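Local structure of 3-dehydroquinate dehydratase (Geobacillus kaustophilus, 2YR1) at residues A[126-131]-A[142-147]; A[115-120]-A[170-175]; A[186-191]-A[205-210]. The protein probably catalyses the cis-dehydration of 3-dehydroquinate to 3-dehydroshikimate, the third step of the chorismate pathway that leads to the aromatic amino acids. One frame throughout, in Å; residues are numbered along the deposited sequence.

How the contacts relate
All three contacts belong to the TIM barrel of this type I dehydroquinase and share its parallel sheet, where strands 117-121, 141-148, 172-177 and 203-207 lie side by side in chain order. Contact 1 packs helix 127-137 on strand 141-148 and is nested in the loop closed by contact 2, which links strands 117-121 and 172-177 on the inside of the barrel; their centres are about 8 Å apart. Contact 3 comes later in the chain, its centre about 19 Å from that of contact 2, and packs helix 182-198 on strand 203-207. Contacts 1 and 3 thus pin outer helices to the barrel wall, while contact 2 lies inside with the predicted Schiff-base lysine, Lys174.

Contact 1 of 3, residues A[126-131]-A[142-147]; sequences ERIADV and LVVSRH
Ile128 is the first residue of 126-131 to meet strand 142-147, and it does so within a beta-alpha-beta unit of the TIM barrel: strand 117-121, helix 127-137, strand 141-148. The helix runs nearly antiparallel to the strand, at 156°, as expected when the chain returns along the outside of the barrel. The two branches of Ile128 part company. CG2 lies 4.3 Å from Leu142 CD2, while the longer arm carries CD1 to 4.4 Å from Val144 CG1, so one beta-branched side chain spans two outward-facing strand residues, both of them apolar and buried like itself. Val131, nearly one helical turn after Ile128, takes the other branch of Leu142. Its CG1, anti to the backbone N (chi1 163°), comes within 4.0 Å of Leu142 CD1, and the two side chains cross at about a right angle. Leu142 is therefore held by both its methyls. On the inner face of the same strand the character changes from apolar to polar: Ser145 accepts a hydrogen bond from the predicted proton donor/acceptor His147, NE2 to OG 3.2 Å, with OG lying 26° out of the imidazole plane.

Contact 2 of 3, residues A[115-120]-A[170-175]; sequences IDLVDY and ADIAKV
Asp119 and Lys174 meet inside the TIM barrel, over the strand 141-148 that separates their own strands, 117-121 and 172-177, in the sheet. The polar part of the contact is largely indirect. Asp119 OD2 and Lys174 NZ are 4.0 Å apart, a long salt bridge, and a water completes the link: it donates to Asp119 OD2 at 2.6 Å and accepts from Lys174 NZ at 2.8 Å. With every side-chain torsion of Lys174 near 180°, the extended chain carries NZ out toward the carboxylate, and the two side chains cross at about a right angle. The other carboxylate oxygen, Asp119 OD1, is bonded to Ser145 OG on the intervening strand, which limits how the group can turn. The apolar part lies nearer the start of both strands, where Leu117 CD1 meets Ile172 CD1 at 4.3 Å; branched hydrocarbon chains suit this buried layer beneath the polar one. His147 and Arg86 also lie beside the lysine amine. A water-mediated link and a long ion pair are consistent with an amine not locked to its carboxylate, as a residue predicted to form a Schiff base needs to be able to reach its substrate.

Contact 3 of 3, residues A[186-191]-A[205-210]; sequences LVLLQA and TMAMGG
Leu188 carries the helix's side of this contact almost alone, its two methyls divided between Ala207 and Thr205 of the strand. The setting is a beta-alpha-beta unit of the TIM barrel: strand 172-177, helix 182-198, strand 203-207. Helix 186-191 and strand 205-207 run almost exactly antiparallel, at 172°, with their axes only 8.3 Å apart. So close an approach suits short strand side chains on this face, an alanine and a threonine. Leu188 brings its two methyls to the strand, where they part, and its side chain runs past that of Thr205 in the opposite direction. CD2 packs against Ala207 CB at 3.9 Å, while CD1 sits 3.8 Å from Met206 O. Cut back to an alanine here, the side chain would probably leave a gap between helix and strand, and Ala207 CB and Thr205 CB would lose their partner on this helix segment. Met206 itself points the other way, into the barrel, where its side chain packs on the predicted Schiff-base Lys174. The neighbouring helix residues Leu186 and Leu189 pack on the second subunit, so this helix joins the barrel wall to the dimer interface. Thr205 is suitably two-sided: its OG1 hydrogen-bonds to Thr192 OG1 further along the helix, and its CB lies 4.2 Å from Leu188 CD1.

Contact 1 of 3, residues A[126-131]-A[142-147]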
loop_
_atom_site.group_PDB
_atom_site.type_symbol
_atom_site.label_atom_id
_atom_site.label_comp_id
_atom_site.label_asym_id
_atom_site.label_seq_id
_atom_site.Cartn_x
_atom_site.Cartn_y
_atom_site.Cartn_z
ATOM N N GLU A 126 -25.707 -22.978 7.841
ATOM C CA GLU A 126 -26.736 -23.058 8.879
ATOM C C GLU A 126 -26.180 -23.406 10.252
ATOM O O GLU A 126 -26.693 -22.947 11.273
ATOM C CB GLU A 126 -27.793 -24.097 8.508
ATOM C CG GLU A 126 -27.219 -25.462 8.187
ATOM C CD GLU A 126 -28.126 -26.603 8.606
ATOM O OE1 GLU A 126 -29.343 -26.544 8.318
ATOM O OE2 GLU A 126 -27.617 -27.567 9.217
ATOM N N ARG A 127 -25.133 -24.222 10.284
ATOM C CA ARG A 127 -24.561 -24.615 11.560
ATOM C C ARG A 127 -23.967 -23.426 12.290
ATOM O O ARG A 127 -23.529 -23.555 13.428
ATOM C CB ARG A 127 -23.500 -25.687 11.356
ATOM C CG ARG A 127 -24.043 -26.950 10.713
ATOM C CD ARG A 127 -22.962 -28.015 10.630
ATOM N NE ARG A 127 -21.871 -27.649 9.726
ATOM C CZ ARG A 127 -21.929 -27.738 8.399
ATOM N NH1 ARG A 127 -23.033 -28.184 7.810
ATOM N NH2 ARG A 127 -20.878 -27.389 7.662
ATOM N N ILE A 128 -23.947 -22.270 11.630
ATOM C CA ILE A 128 -23.400 -21.072 12.253
ATOM C C ILE A 128 -24.347 -20.572 13.339
ATOM O O ILE A 128 -23.902 -20.098 14.384
ATOM C CB ILE A 128 -23.145 -19.946 11.215
ATOM C CG1 ILE A 128 -22.088 -20.402 10.198
ATOM C CG2 ILE A 128 -22.630 -18.696 11.927
ATOM C CD1 ILE A 128 -21.924 -19.481 8.984
ATOM N N ALA A 129 -25.649 -20.689 13.099
ATOM C CA ALA A 129 -26.633 -20.257 14.085
ATOM C C ALA A 129 -26.253 -20.890 15.419
ATOM O O ALA A 129 -26.211 -20.222 16.455
ATOM C CB ALA A 129 -28.030 -20.706 13.666
ATOM N N ASP A 130 -25.956 -22.184 15.371
ATOM C CA ASP A 130 -25.556 -22.942 16.552
ATOM C C ASP A 130 -24.453 -22.194 17.294
ATOM O O ASP A 130 -24.601 -21.845 18.463
ATOM C CB ASP A 130 -25.047 -24.321 16.135
ATOM C CG ASP A 130 -25.150 -25.344 17.251
ATOM O OD1 ASP A 130 -24.815 -25.007 18.407
ATOM O OD2 ASP A 130 -25.559 -26.490 16.958
ATOM N N VAL A 131 -23.340 -21.942 16.616
ATOM C CA VAL A 131 -22.244 -21.219 17.257
ATOM C C VAL A 131 -22.656 -19.778 17.559
ATOM O O VAL A 131 -22.229 -19.190 18.557
ATOM C CB VAL A 131 -20.985 -21.228 16.377
ATOM C CG1 VAL A 131 -20.021 -20.157 16.845
ATOM C CG2 VAL A 131 -20.317 -22.596 16.456
ATOM N N LEU A 142 -18.382 -12.718 17.488
ATOM C CA LEU A 142 -18.289 -13.729 16.462
ATOM C C LEU A 142 -17.686 -13.210 15.174
ATOM O O LEU A 142 -18.205 -12.276 14.556
ATOM C CB LEU A 142 -19.664 -14.328 16.162
ATOM C CG LEU A 142 -19.640 -15.425 15.090
ATOM C CD1 LEU A 142 -18.831 -16.588 15.620
ATOM C CD2 LEU A 142 -21.051 -15.869 14.736
ATOM N N VAL A 143 -16.575 -13.831 14.790
ATOM C CA VAL A 143 -15.889 -13.513 13.553
ATOM C C VAL A 143 -16.266 -14.639 12.585
ATOM O O VAL A 143 -16.051 -15.812 12.890
ATOM C CB VAL A 143 -14.335 -13.516 13.752
ATOM C CG1 VAL A 143 -13.630 -13.294 12.417
ATOM C CG2 VAL A 143 -13.931 -12.446 14.744
ATOM N N VAL A 144 -16.857 -14.314 11.444
ATOM C CA VAL A 144 -17.172 -15.347 10.481
ATOM C C VAL A 144 -16.224 -15.169 9.322
ATOM O O VAL A 144 -16.198 -14.113 8.670
ATOM C CB VAL A 144 -18.601 -15.285 9.994
ATOM C CG1 VAL A 144 -18.838 -16.406 8.952
ATOM C CG2 VAL A 144 -19.543 -15.469 11.199
ATOM N N SER A 145 -15.459 -16.219 9.044
ATOM C CA SER A 145 -14.449 -16.144 8.016
ATOM C C SER A 145 -14.499 -17.138 6.878
ATOM O O SER A 145 -15.258 -18.114 6.887
ATOM C CB SER A 145 -13.075 -16.217 8.682
ATOM O OG SER A 145 -12.918 -17.421 9.416
ATOM N N ARG A 146 -13.644 -16.861 5.903
ATOM C CA ARG A 146 -13.484 -17.650 4.700
ATOM C C ARG A 146 -12.035 -17.447 4.292
ATOM O O ARG A 146 -11.568 -16.308 4.251
ATOM C CB ARG A 146 -14.369 -17.112 3.584
ATOM C CG ARG A 146 -14.511 -18.052 2.405
ATOM C CD ARG A 146 -15.430 -19.225 2.768
ATOM N NE ARG A 146 -16.218 -19.688 1.624
ATOM C CZ ARG A 146 -15.725 -20.402 0.619
ATOM N NH1 ARG A 146 -14.444 -20.743 0.621
ATOM N NH2 ARG A 146 -16.509 -20.756 -0.394
ATOM N N HIS A 147 -11.338 -18.542 3.993
ATOM C CA HIS A 147 -9.949 -18.475 3.567
ATOM C C HIS A 147 -9.756 -19.218 2.231
ATOM O O HIS A 147 -10.156 -20.379 2.083
ATOM C CB HIS A 147 -9.043 -19.074 4.651
ATOM C CG HIS A 147 -9.316 -18.540 6.030
ATOM N ND1 HIS A 147 -8.534 -17.576 6.630
ATOM C CD2 HIS A 147 -10.309 -18.813 6.910
ATOM C CE1 HIS A 147 -9.033 -17.278 7.816
ATOM N NE2 HIS A 147 -10.111 -18.014 8.010
#

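Contact 2 of 3, residues A[115-120]-A[170-175]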
loop_
_atom_site.group_PDB
_atom_site.type_symbol
_atom_site.label_atom_id
_atom_site.label_comp_id
_atom_site.label_asym_id
_atom_site.label_seq_id
_atom_site.Cartn_x
_atom_site.Cartn_y
_atom_site.Cartn_z
ATOM N N ILE A 115 -11.941 -16.436 26.721
ATOM C CA ILE A 115 -11.774 -15.809 25.411
ATOM C C ILE A 115 -12.766 -14.650 25.205
ATOM O O ILE A 115 -13.726 -14.501 25.974
ATOM C CB ILE A 115 -11.938 -16.854 24.296
ATOM C CG1 ILE A 115 -13.385 -17.336 24.236
ATOM C CG2 ILE A 115 -11.018 -18.042 24.564
ATOM C CD1 ILE A 115 -13.660 -18.322 23.118
ATOM N N ASP A 116 -12.534 -13.842 24.164
ATOM C CA ASP A 116 -13.363 -12.665 23.862
ATOM C C ASP A 116 -13.991 -12.721 22.469
ATOM O O ASP A 116 -15.083 -12.185 22.231
ATOM C CB ASP A 116 -12.507 -11.404 23.971
ATOM C CG ASP A 116 -11.755 -11.323 25.289
ATOM O OD1 ASP A 116 -12.400 -11.111 26.340
ATOM O OD2 ASP A 116 -10.516 -11.475 25.283
ATOM N N LEU A 117 -13.279 -13.360 21.549
ATOM C CA LEU A 117 -13.748 -13.515 20.187
ATOM C C LEU A 117 -13.603 -14.977 19.820
ATOM O O LEU A 117 -12.747 -15.691 20.358
ATOM C CB LEU A 117 -12.892 -12.721 19.192
ATOM C CG LEU A 117 -12.466 -11.237 19.160
ATOM C CD1 LEU A 117 -13.516 -10.379 18.503
ATOM C CD2 LEU A 117 -12.104 -10.768 20.530
ATOM N N VAL A 118 -14.425 -15.404 18.875
ATOM C CA VAL A 118 -14.380 -16.759 18.352
ATOM C C VAL A 118 -14.484 -16.667 16.826
ATOM O O VAL A 118 -15.361 -15.978 16.308
ATOM C CB VAL A 118 -15.564 -17.626 18.868
ATOM C CG1 VAL A 118 -15.595 -18.920 18.134
ATOM C CG2 VAL A 118 -15.422 -17.902 20.352
ATOM N N ASP A 119 -13.581 -17.350 16.121
ATOM C CA ASP A 119 -13.578 -17.379 14.665
ATOM C C ASP A 119 -14.276 -18.664 14.196
ATOM O O ASP A 119 -13.930 -19.764 14.629
ATOM C CB ASP A 119 -12.137 -17.353 14.124
ATOM C CG ASP A 119 -12.077 -17.414 12.593
ATOM O OD1 ASP A 119 -12.832 -18.207 11.997
ATOM O OD2 ASP A 119 -11.269 -16.684 11.981
ATOM N N TYR A 120 -15.268 -18.525 13.323
ATOM C CA TYR A 120 -15.978 -19.691 12.808
ATOM C C TYR A 120 -16.145 -19.541 11.302
ATOM O O TYR A 120 -16.361 -18.435 10.799
ATOM C CB TYR A 120 -17.341 -19.829 13.484
ATOM C CG TYR A 120 -17.833 -21.247 13.533
ATOM C CD1 TYR A 120 -17.106 -22.224 14.211
ATOM C CD2 TYR A 120 -19.031 -21.616 12.920
ATOM C CE1 TYR A 120 -17.556 -23.527 14.284
ATOM C CE2 TYR A 120 -19.493 -22.926 12.989
ATOM C CZ TYR A 120 -18.747 -23.877 13.676
ATOM O OH TYR A 120 -19.187 -25.183 13.758
ATOM N N ALA A 170 -22.668 -12.453 11.873
ATOM C CA ALA A 170 -21.297 -12.145 12.251
ATOM C C ALA A 170 -21.150 -10.757 12.871
ATOM O O ALA A 170 -21.876 -9.814 12.521
ATOM C CB ALA A 170 -20.382 -12.256 11.027
ATOM N N ASP A 171 -20.214 -10.632 13.803
ATOM C CA ASP A 171 -19.924 -9.347 14.405
ATOM C C ASP A 171 -18.791 -8.736 13.584
ATOM O O ASP A 171 -18.628 -7.513 13.518
ATOM C CB ASP A 171 -19.484 -9.499 15.860
ATOM C CG ASP A 171 -20.646 -9.873 16.788
ATOM O OD1 ASP A 171 -21.669 -9.161 16.775
ATOM O OD2 ASP A 171 -20.534 -10.873 17.516
ATOM N N ILE A 172 -18.013 -9.619 12.962
ATOM C CA ILE A 172 -16.886 -9.231 12.124
ATOM C C ILE A 172 -16.821 -10.240 10.989
ATOM O O ILE A 172 -16.943 -11.436 11.221
ATOM C CB ILE A 172 -15.546 -9.292 12.902
ATOM C CG1 ILE A 172 -15.586 -8.308 14.070
ATOM C CG2 ILE A 172 -14.382 -9.021 11.959
ATOM C CD1 ILE A 172 -14.287 -8.209 14.848
ATOM N N ALA A 173 -16.643 -9.747 9.765
ATOM C CA ALA A 173 -16.558 -10.605 8.588
ATOM C C ALA A 173 -15.101 -10.709 8.164
ATOM O O ALA A 173 -14.408 -9.690 8.073
ATOM C CB ALA A 173 -17.377 -10.011 7.457
ATOM N N LYS A 174 -14.620 -11.924 7.911
ATOM C CA LYS A 174 -13.225 -12.067 7.507
ATOM C C LYS A 174 -13.015 -12.889 6.235
ATOM O O LYS A 174 -13.613 -13.954 6.070
ATOM C CB LYS A 174 -12.410 -12.672 8.660
ATOM C CG LYS A 174 -10.956 -13.008 8.301
ATOM C CD LYS A 174 -10.210 -13.685 9.454
ATOM C CE LYS A 174 -8.853 -14.175 8.979
ATOM N NZ LYS A 174 -8.272 -15.244 9.828
ATOM N N VAL A 175 -12.203 -12.372 5.311
ATOM C CA VAL A 175 -11.875 -13.115 4.089
ATOM C C VAL A 175 -10.377 -13.003 3.777
ATOM O O VAL A 175 -9.811 -11.906 3.787
ATOM C CB VAL A 175 -12.643 -12.622 2.817
ATOM C CG1 VAL A 175 -14.158 -12.847 2.962
ATOM C CG2 VAL A 175 -12.359 -11.166 2.574
HETATM O O HOH W 1 -9.165 -15.188 12.495
#

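Contact 3 of 3, residues A[186-191]-A[205-210]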
loop_
_atom_site.group_PDB
_atom_site.type_symbol
_atom_site.label_atom_id
_atom_site.label_comp_id
_atom_site.label_asym_id
_atom_site.label_seq_id
_atom_site.Cartn_x
_atom_site.Cartn_y
_atom_site.Cartn_z
ATOM N N LEU A 186 -5.027 -6.265 -5.905
ATOM C CA LEU A 186 -5.950 -5.145 -6.079
ATOM C C LEU A 186 -7.409 -5.665 -6.011
ATOM O O LEU A 186 -8.273 -4.985 -5.495
ATOM C CB LEU A 186 -5.659 -4.442 -7.414
ATOM C CG LEU A 186 -4.277 -3.755 -7.500
ATOM C CD1 LEU A 186 -4.144 -3.046 -8.836
ATOM C CD2 LEU A 186 -4.105 -2.743 -6.354
ATOM N N VAL A 187 -7.678 -6.864 -6.540
ATOM C CA VAL A 187 -9.026 -7.443 -6.441
ATOM C C VAL A 187 -9.432 -7.539 -4.940
ATOM O O VAL A 187 -10.547 -7.154 -4.538
ATOM C CB VAL A 187 -9.060 -8.857 -7.068
ATOM C CG1 VAL A 187 -10.300 -9.598 -6.652
ATOM C CG2 VAL A 187 -8.987 -8.734 -8.572
ATOM N N LEU A 188 -8.525 -8.045 -4.112
ATOM C CA LEU A 188 -8.812 -8.155 -2.683
ATOM C C LEU A 188 -9.095 -6.792 -2.039
ATOM O O LEU A 188 -9.973 -6.673 -1.175
ATOM C CB LEU A 188 -7.662 -8.810 -1.924
ATOM C CG LEU A 188 -8.051 -8.722 -0.440
ATOM C CD1 LEU A 188 -8.932 -9.902 -0.094
ATOM C CD2 LEU A 188 -6.864 -8.628 0.454
ATOM N N LEU A 189 -8.346 -5.766 -2.426
ATOM C CA LEU A 189 -8.577 -4.433 -1.847
ATOM C C LEU A 189 -9.895 -3.849 -2.364
ATOM O O LEU A 189 -10.656 -3.228 -1.617
ATOM C CB LEU A 189 -7.411 -3.495 -2.187
ATOM C CG LEU A 189 -6.052 -3.877 -1.589
ATOM C CD1 LEU A 189 -4.997 -2.859 -2.012
ATOM C CD2 LEU A 189 -6.150 -3.940 -0.073
ATOM N N GLN A 190 -10.175 -4.061 -3.644
ATOM C CA GLN A 190 -11.419 -3.551 -4.233
ATOM C C GLN A 190 -12.616 -4.172 -3.526
ATOM O O GLN A 190 -13.596 -3.498 -3.232
ATOM C CB GLN A 190 -11.499 -3.907 -5.719
ATOM C CG GLN A 190 -10.394 -3.338 -6.576
ATOM C CD GLN A 190 -10.181 -4.155 -7.845
ATOM O OE1 GLN A 190 -11.133 -4.417 -8.591
ATOM N NE2 GLN A 190 -8.933 -4.560 -8.097
ATOM N N ALA A 191 -12.569 -5.479 -3.304
ATOM C CA ALA A 191 -13.676 -6.142 -2.626
ATOM C C ALA A 191 -13.821 -5.611 -1.200
ATOM O O ALA A 191 -14.931 -5.503 -0.681
ATOM C CB ALA A 191 -13.463 -7.660 -2.585
ATOM N N THR A 205 -9.639 -8.324 6.094
ATOM C CA THR A 205 -9.267 -8.938 4.834
ATOM C C THR A 205 -7.757 -8.931 4.678
ATOM O O THR A 205 -7.052 -8.114 5.292
ATOM C CB THR A 205 -9.857 -8.191 3.602
ATOM O OG1 THR A 205 -9.252 -6.903 3.493
ATOM C CG2 THR A 205 -11.385 -8.050 3.693
ATOM N N MET A 206 -7.267 -9.851 3.856
ATOM C CA MET A 206 -5.842 -9.944 3.565
ATOM C C MET A 206 -5.555 -10.830 2.359
ATOM O O MET A 206 -6.324 -11.744 2.032
ATOM C CB MET A 206 -5.048 -10.490 4.775
ATOM C CG MET A 206 -5.499 -11.859 5.279
ATOM S SD MET A 206 -6.850 -11.726 6.483
ATOM C CE MET A 206 -5.956 -11.461 8.016
ATOM N N ALA A 207 -4.467 -10.509 1.674
ATOM C CA ALA A 207 -3.963 -11.319 0.567
ATOM C C ALA A 207 -2.717 -11.841 1.293
ATOM O O ALA A 207 -1.960 -11.056 1.887
ATOM C CB ALA A 207 -3.561 -10.451 -0.630
ATOM N N MET A 208 -2.528 -13.153 1.284
ATOM C CA MET A 208 -1.397 -13.773 1.972
ATOM C C MET A 208 -0.163 -13.753 1.090
ATOM O O MET A 208 -0.212 -13.222 -0.010
ATOM C CB MET A 208 -1.775 -15.205 2.329
ATOM C CG MET A 208 -3.040 -15.266 3.183
ATOM S SD MET A 208 -3.527 -16.947 3.574
ATOM C CE MET A 208 -4.441 -17.369 2.052
ATOM N N GLY A 209 0.940 -14.335 1.575
ATOM C CA GLY A 209 2.165 -14.370 0.793
ATOM C C GLY A 209 2.895 -13.038 0.641
ATOM O O GLY A 209 2.436 -11.993 1.132
ATOM N N GLY A 210 4.026 -13.069 -0.069
ATOM C CA GLY A 210 4.830 -11.868 -0.250
ATOM C C GLY A 210 4.064 -10.833 -1.046
ATOM O O GLY A 210 4.094 -9.636 -0.759
#